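Insecticidal protein (Brevibacillus laterosporus, PDB 7ML9) is active against the western corn rootworm, putatively by forming beta-barrel pores in membranes in the manner of aerolysin-like toxins. Local coordinates at residues 24-28 with 29-33; 238-242 with 243-247; 261-265 with 266-270. One frame throughout, in Å; residues are numbered along the deposited sequence.

Interaction 1 of 3, residues 24-28 with 29-33; sequences SSTDV and QERLR. With NA (sodium ion), chain F.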
loop_
_atom_site.group_PDB
_atom_site.type_symbol
_atom_site.label_atom_id
_atom_site.label_comp_id
_atom_site.label_asym_id
_atom_site.label_seq_id
_atom_site.Cartn_x
_atom_site.Cartn_y
_atom_site.Cartn_z
ATOM N N SER A 24 -12.470 -7.526 0.361
ATOM C CA SER A 24 -13.488 -7.303 1.376
ATOM C C SER A 24 -13.620 -5.801 1.654
ATOM O O SER A 24 -12.757 -5.022 1.254
ATOM C CB SER A 24 -13.136 -8.067 2.645
ATOM O OG SER A 24 -11.734 -8.075 2.839
ATOM N N SER A 25 -14.703 -5.399 2.318
ATOM C CA SER A 25 -14.951 -3.999 2.632
ATOM C C SER A 25 -15.520 -3.869 4.038
ATOM O O SER A 25 -16.237 -4.747 4.522
ATOM C CB SER A 25 -15.934 -3.347 1.644
ATOM O OG SER A 25 -15.911 -1.933 1.809
ATOM N N THR A 26 -15.194 -2.760 4.688
ATOM C CA THR A 26 -15.822 -2.369 5.939
ATOM C C THR A 26 -16.704 -1.166 5.649
ATOM O O THR A 26 -16.212 -0.132 5.178
ATOM C CB THR A 26 -14.785 -2.031 7.004
ATOM O OG1 THR A 26 -14.013 -3.202 7.301
ATOM C CG2 THR A 26 -15.472 -1.518 8.278
ATOM N N ASP A 27 -18.005 -1.312 5.892
ATOM C CA ASP A 27 -18.941 -0.190 5.780
ATOM C C ASP A 27 -18.839 0.578 7.085
ATOM O O ASP A 27 -19.471 0.217 8.081
ATOM C CB ASP A 27 -20.355 -0.704 5.509
ATOM C CG ASP A 27 -21.384 0.420 5.340
ATOM O OD1 ASP A 27 -21.190 1.542 5.847
ATOM O OD2 ASP A 27 -22.415 0.158 4.702
ATOM N N VAL A 28 -18.023 1.631 7.085
ATOM C CA VAL A 28 -17.639 2.278 8.330
ATOM C C VAL A 28 -18.854 2.896 9.027
ATOM O O VAL A 28 -19.029 2.753 10.244
ATOM C CB VAL A 28 -16.537 3.316 8.063
ATOM C CG1 VAL A 28 -16.254 4.128 9.329
ATOM C CG2 VAL A 28 -15.243 2.597 7.561
ATOM N N GLN A 29 -19.713 3.589 8.273
ATOM C CA GLN A 29 -20.879 4.207 8.908
ATOM C C GLN A 29 -21.804 3.163 9.530
ATOM O O GLN A 29 -22.297 3.352 10.652
ATOM C CB GLN A 29 -21.637 5.054 7.895
ATOM C CG GLN A 29 -20.935 6.350 7.570
ATOM C CD GLN A 29 -21.624 7.077 6.447
ATOM O OE1 GLN A 29 -21.318 6.874 5.271
ATOM N NE2 GLN A 29 -22.583 7.916 6.803
ATOM N N GLU A 30 -22.055 2.058 8.821
ATOM C CA GLU A 30 -22.921 1.023 9.373
ATOM C C GLU A 30 -22.293 0.365 10.595
ATOM O O GLU A 30 -23.000 0.047 11.563
ATOM C CB GLU A 30 -23.266 -0.021 8.313
ATOM C CG GLU A 30 -24.157 -1.146 8.849
ATOM C CD GLU A 30 -25.509 -0.646 9.408
ATOM O OE1 GLU A 30 -26.090 -1.342 10.275
ATOM O OE2 GLU A 30 -26.000 0.430 8.980
ATOM N N ARG A 31 -20.965 0.185 10.600
ATOM C CA ARG A 31 -20.329 -0.379 11.790
ATOM C C ARG A 31 -20.391 0.578 12.977
ATOM O O ARG A 31 -20.512 0.123 14.126
ATOM C CB ARG A 31 -18.876 -0.781 11.493
ATOM C CG ARG A 31 -18.735 -1.961 10.536
ATOM C CD ARG A 31 -19.523 -3.215 10.955
ATOM N NE ARG A 31 -19.035 -3.786 12.216
ATOM C CZ ARG A 31 -19.773 -4.549 13.024
ATOM N NH1 ARG A 31 -21.033 -4.844 12.703
ATOM N NH2 ARG A 31 -19.253 -5.029 14.150
ATOM N N LEU A 32 -20.312 1.892 12.736
ATOM C CA LEU A 32 -20.493 2.848 13.831
ATOM C C LEU A 32 -21.927 2.827 14.347
ATOM O O LEU A 32 -22.160 3.029 15.546
ATOM C CB LEU A 32 -20.112 4.264 13.393
ATOM C CG LEU A 32 -18.604 4.447 13.107
ATOM C CD1 LEU A 32 -18.314 5.839 12.604
ATOM C CD2 LEU A 32 -17.780 4.172 14.368
ATOM N N ARG A 33 -22.897 2.612 13.459
ATOM C CA ARG A 33 -24.275 2.435 13.914
ATOM C C ARG A 33 -24.416 1.176 14.763
ATOM O O ARG A 33 -25.140 1.177 15.771
ATOM C CB ARG A 33 -25.222 2.374 12.725
ATOM C CG ARG A 33 -25.372 3.694 11.948
ATOM C CD ARG A 33 -26.296 3.434 10.762
ATOM N NE ARG A 33 -26.265 4.550 9.818
ATOM C CZ ARG A 33 -27.040 4.639 8.744
ATOM N NH1 ARG A 33 -27.919 3.681 8.473
ATOM N NH2 ARG A 33 -26.938 5.693 7.941
HETATM NA NA NA F . -25.071 -4.025 11.005
HETATM O O HOH W 1 -19.653 4.079 5.329
#
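Asp27 OD1 is met by a backbone N-H and a water at the start of helix 28-48. Glu30 N gives Asp27 OD1 a nearly straight capping bond of 3.1 Å. Water 1, 3.0 Å from Asp27 OD1, can donate to it, though it has more acceptors in reach than protons, and accepts from Gln29 N. Asp27 is thus a classic N-cap, serving one amide directly and a second through a solvent bridge. The torsion that makes this possible sets CG opposite the backbone N (chi1 -178°), which swings the carboxylate over the opening turn. Glu30 N does not lie in the carboxylate plane but meets OD1 from above it, 61° out, and the carboxylate carbon Asp27 CG rests 3.5 Å from Glu30 CB.

Behind the cap the regular helix bonds begin: Arg31 N reaches Asp27 O at 2.9 Å, and Leu32 N reaches Val28 O. Thr26 CG2 lies 4.0 Å from Arg31 CG, the two side chains crossing at about a right angle, and Val28 CG1 faces Leu32 CD1 along the buried side, where Tyr86 of strand 86-115 also packs.

The carboxylate of Glu30, turned 76° from that of Asp27, carries Glu30 OE1 to the sodium ion at 3.0 Å; Asp34 belongs to the same metal site. Arg37 donates a hydrogen bond to that carboxylate oxygen. Arg31, bent at chi2 and chi3, sends NH2 to the backbone oxygen of Asp256.

Taken together, the acidic cap meets the N-H of Glu30 directly and that of Gln29 through water, which would favour the charged form of Asp27, while the sodium ion and Arg37 probably offset the negative charge that Glu30 adds within the first turn of the helix.

Interaction 2 of 3, residues 238-242 with 243-247; sequences GGVNI and GAVLT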
loop_
_atom_site.group_PDB
_atom_site.type_symbol
_atom_site.label_atom_id
_atom_site.label_comp_id
_atom_site.label_asym_id
_atom_site.label_seq_id
_atom_site.Cartn_x
_atom_site.Cartn_y
_atom_site.Cartn_z
ATOM N N GLY A 238 -29.536 9.579 24.087
ATOM C CA GLY A 238 -28.473 10.535 24.315
ATOM C C GLY A 238 -27.290 10.120 23.466
ATOM O O GLY A 238 -27.208 8.981 23.006
ATOM N N GLY A 239 -26.391 11.061 23.251
ATOM C CA GLY A 239 -25.270 10.869 22.340
ATOM C C GLY A 239 -23.956 10.999 23.080
ATOM O O GLY A 239 -23.807 11.860 23.948
ATOM N N VAL A 240 -23.008 10.124 22.742
ATOM C CA VAL A 240 -21.655 10.160 23.284
ATOM C C VAL A 240 -20.678 9.944 22.121
ATOM O O VAL A 240 -20.958 9.153 21.217
ATOM C CB VAL A 240 -21.450 9.081 24.370
ATOM C CG1 VAL A 240 -19.985 9.061 24.831
ATOM C CG2 VAL A 240 -22.386 9.342 25.585
ATOM N N ASN A 241 -19.539 10.636 22.151
ATOM C CA ASN A 241 -18.550 10.534 21.070
ATOM C C ASN A 241 -18.122 9.086 20.842
ATOM O O ASN A 241 -18.050 8.275 21.771
ATOM C CB ASN A 241 -17.321 11.408 21.372
ATOM C CG ASN A 241 -16.507 10.915 22.591
ATOM O OD1 ASN A 241 -15.684 10.009 22.483
ATOM N ND2 ASN A 241 -16.716 11.547 23.737
ATOM N N ILE A 242 -17.835 8.762 19.577
ATOM C CA ILE A 242 -17.621 7.366 19.222
ATOM C C ILE A 242 -16.337 6.833 19.849
ATOM O O ILE A 242 -16.225 5.629 20.093
ATOM C CB ILE A 242 -17.608 7.169 17.687
ATOM C CG1 ILE A 242 -16.685 8.186 17.016
ATOM C CG2 ILE A 242 -19.025 7.249 17.093
ATOM C CD1 ILE A 242 -16.467 7.884 15.493
ATOM N N GLY A 243 -15.351 7.696 20.112
ATOM C CA GLY A 243 -14.116 7.206 20.712
ATOM C C GLY A 243 -14.354 6.591 22.082
ATOM O O GLY A 243 -13.813 5.527 22.408
ATOM N N ALA A 244 -15.180 7.247 22.897
ATOM C CA ALA A 244 -15.486 6.710 24.218
ATOM C C ALA A 244 -16.371 5.480 24.117
ATOM O O ALA A 244 -16.184 4.513 24.866
ATOM C CB ALA A 244 -16.158 7.780 25.083
ATOM N N VAL A 245 -17.346 5.494 23.202
ATOM C CA VAL A 245 -18.208 4.331 23.059
ATOM C C VAL A 245 -17.406 3.136 22.559
ATOM O O VAL A 245 -17.586 2.013 23.037
ATOM C CB VAL A 245 -19.405 4.651 22.146
ATOM C CG1 VAL A 245 -20.257 3.391 21.892
ATOM C CG2 VAL A 245 -20.251 5.787 22.761
ATOM N N LEU A 246 -16.484 3.355 21.608
ATOM C CA LEU A 246 -15.660 2.235 21.151
ATOM C C LEU A 246 -14.772 1.711 22.274
ATOM O O LEU A 246 -14.612 0.501 22.428
ATOM C CB LEU A 246 -14.801 2.650 19.950
ATOM C CG LEU A 246 -13.825 1.572 19.454
ATOM C CD1 LEU A 246 -14.566 0.402 18.805
ATOM C CD2 LEU A 246 -12.784 2.166 18.487
ATOM N N THR A 247 -14.180 2.607 23.059
ATOM C CA THR A 247 -13.324 2.167 24.151
ATOM C C THR A 247 -14.087 1.248 25.094
ATOM O O THR A 247 -13.582 0.191 25.489
ATOM C CB THR A 247 -12.766 3.380 24.894
ATOM O OG1 THR A 247 -12.041 4.205 23.975
ATOM C CG2 THR A 247 -11.835 2.962 26.050
#
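Asn241 OD1 accepts from Ala244 N at 2.8 Å, the N-cap bond with which strand 238-241 gives way to helix 242-252. The donor stands 34° out of the amide's carbonyl plane. With chi1 at 66° Asn241 CG is wedged between its backbone N and carbonyl carbon, which turns OD1 back over the first turn, 3.5 Å from Ala244 CB. The backbone oxygen of the same residue works alongside: Asn241 O accepts from Val245 N at 3.2 Å in its carbonyl plane, and only weakly from Ala244 N.

Beside the cap, Val240 closes the corner between strand and helix. Val240 CG1 lies 4.0 Å from Ala244 CB, and Val240 CB abuts Val245 CG2 at 3.9 Å, the two valines meeting at a slant.

The next shell fixes the helix in the fold. Ile242 leans on Val223 of strand 201-229 and on Leu32 of helix 28-48, whereas Leu246 reaches Leu35 and Phe260. Farther along the turn Gly243 O receives two donors from Thr247, the backbone N at 3.0 Å and OG1 at 2.7 Å, which approach from opposite faces of the carbonyl plane.

Interaction 3 of 3, residues 261-265 with 266-270; sequences QPSGR and DVIVK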
loop_
_atom_site.group_PDB
_atom_site.type_symbol
_atom_site.label_atom_id
_atom_site.label_comp_id
_atom_site.label_asym_id
_atom_site.label_seq_id
_atom_site.Cartn_x
_atom_site.Cartn_y
_atom_site.Cartn_z
ATOM N N GLN A 261 -9.787 1.506 16.326
ATOM C CA GLN A 261 -8.972 1.882 17.452
ATOM C C GLN A 261 -9.443 3.248 17.932
ATOM O O GLN A 261 -9.613 4.159 17.105
ATOM C CB GLN A 261 -7.506 1.941 17.007
ATOM C CG GLN A 261 -6.483 2.190 18.064
ATOM C CD GLN A 261 -5.088 2.186 17.436
ATOM O OE1 GLN A 261 -4.606 1.149 16.987
ATOM N NE2 GLN A 261 -4.462 3.346 17.376
ATOM N N PRO A 262 -9.648 3.444 19.236
ATOM C CA PRO A 262 -10.028 4.778 19.713
ATOM C C PRO A 262 -8.878 5.763 19.594
ATOM O O PRO A 262 -7.701 5.408 19.703
ATOM C CB PRO A 262 -10.413 4.548 21.182
ATOM C CG PRO A 262 -9.747 3.280 21.572
ATOM C CD PRO A 262 -9.621 2.441 20.315
ATOM N N SER A 263 -9.238 7.025 19.382
ATOM C CA SER A 263 -8.240 8.089 19.297
ATOM C C SER A 263 -8.899 9.341 19.874
ATOM O O SER A 263 -9.398 10.204 19.144
ATOM C CB SER A 263 -7.756 8.303 17.861
ATOM O OG SER A 263 -6.855 9.394 17.783
ATOM N N GLY A 264 -8.910 9.423 21.206
ATOM C CA GLY A 264 -9.635 10.499 21.865
ATOM C C GLY A 264 -11.124 10.366 21.569
ATOM O O GLY A 264 -11.715 9.293 21.728
ATOM N N ARG A 265 -11.740 11.457 21.105
ATOM C CA ARG A 265 -13.154 11.425 20.725
ATOM C C ARG A 265 -13.407 10.734 19.387
ATOM O O ARG A 265 -14.564 10.419 19.086
ATOM C CB ARG A 265 -13.715 12.853 20.658
ATOM C CG ARG A 265 -13.621 13.641 21.967
ATOM C CD ARG A 265 -14.091 15.093 21.778
ATOM N NE ARG A 265 -15.435 15.158 21.195
ATOM C CZ ARG A 265 -16.560 15.108 21.904
ATOM N NH1 ARG A 265 -16.501 15.005 23.226
ATOM N NH2 ARG A 265 -17.740 15.163 21.294
ATOM N N ASP A 266 -12.371 10.486 18.585
ATOM C CA ASP A 266 -12.517 9.892 17.264
ATOM C C ASP A 266 -12.154 8.410 17.317
ATOM O O ASP A 266 -11.762 7.869 18.359
ATOM C CB ASP A 266 -11.630 10.623 16.238
ATOM C CG ASP A 266 -11.808 12.137 16.273
ATOM O OD1 ASP A 266 -12.943 12.622 16.020
ATOM O OD2 ASP A 266 -10.813 12.846 16.567
ATOM N N VAL A 267 -12.286 7.743 16.173
ATOM C CA VAL A 267 -11.791 6.384 16.020
ATOM C C VAL A 267 -10.955 6.331 14.743
ATOM O O VAL A 267 -11.186 7.078 13.784
ATOM C CB VAL A 267 -12.912 5.313 15.973
ATOM C CG1 VAL A 267 -13.921 5.457 17.169
ATOM C CG2 VAL A 267 -13.629 5.385 14.685
ATOM N N ILE A 268 -9.971 5.444 14.742
ATOM C CA ILE A 268 -9.167 5.162 13.552
ATOM C C ILE A 268 -9.580 3.796 13.032
ATOM O O ILE A 268 -9.609 2.820 13.791
ATOM C CB ILE A 268 -7.662 5.204 13.870
ATOM C CG1 ILE A 268 -7.256 6.599 14.324
ATOM C CG2 ILE A 268 -6.838 4.755 12.656
ATOM C CD1 ILE A 268 -5.880 6.643 14.962
ATOM N N VAL A 269 -9.915 3.723 11.747
ATOM C CA VAL A 269 -10.309 2.468 11.123
ATOM C C VAL A 269 -9.226 2.071 10.123
ATOM O O VAL A 269 -8.650 2.930 9.453
ATOM C CB VAL A 269 -11.700 2.575 10.465
ATOM C CG1 VAL A 269 -11.731 3.592 9.336
ATOM C CG2 VAL A 269 -12.166 1.212 9.992
ATOM N N LYS A 270 -8.938 0.775 10.040
ATOM C CA LYS A 270 -7.797 0.276 9.275
ATOM C C LYS A 270 -8.273 -0.621 8.148
ATOM O O LYS A 270 -9.116 -1.497 8.366
ATOM C CB LYS A 270 -6.828 -0.497 10.169
ATOM C CG LYS A 270 -5.540 -0.919 9.457
ATOM C CD LYS A 270 -4.737 -1.912 10.285
ATOM C CE LYS A 270 -4.930 -3.327 9.754
ATOM N NZ LYS A 270 -4.224 -3.541 8.455
HETATM O O HOH W 2 -8.346 12.029 16.888
HETATM O O HOH W 3 -15.624 12.190 17.372
#
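Ser263 and Ile268 lie on one face of the hairpin of strands 260-263 and 266-289, and they touch diagonally: Ser263 CB is 3.8 Å from Ile268 CD1. Ile268 achieves this with CG1 opposite its carbonyl carbon (chi1 -63°) and an extended end that carries the methyl across toward the neighbouring strand. Gln261 and Asp266 send their side chains to the same face, whereas Pro262 and Val267 occupy the other, where both meet Leu246 of helix 242-252.

In the antiparallel backbone pairing Ile268 N donates almost straight to Gln261 O at 2.7 Å, and Gln261 N returns a bond to Ile268 O. Ser263 and Asp266 form another hydrogen-bonded pair that closes a type II' turn, with Gly264 supplying the positive phi (64°) that this turn requires. Here the donors stand well above the carbonyl planes, Asp266 N by 54° over Ser263 O.

Water 2 lies 2.6 Å from Asp266 OD2 and within bonding reach of Ser263 O, and water 3 bridges Asp266 OD1 and Arg265 O; both have more acceptors in reach than protons. The carboxylate's charge is probably eased by these waters and a weak bond from Asn89, Arg265 NE, 6.3 Å from Asp266 OD1, making no direct ion pair.

How the interactions relate
The three contacts converge on one sheet at the same end of the elongated molecule. Interactions 2 and 3 lie closest, their centres about 10 Å apart, and join through Gly243 N and Arg265 O, a probable hydrogen bond of 3.0 Å; Leu246 CD2 also approaches Pro262 N to 3.5 Å. Interaction 1 meets each of the others through apolar side chains: Leu32 CD1 is 4.0 Å from Ile242 CD1, and Val28 CG2 is 4.1 Å from Val269 CG1. Interactions 1 and 2 repeat one principle, a side-chain N-cap at a strand-to-helix junction, charged in one and neutral in the other. The sodium ion belongs to interaction 1, about 14 Å from the nearest atom of the Leu246 side chain.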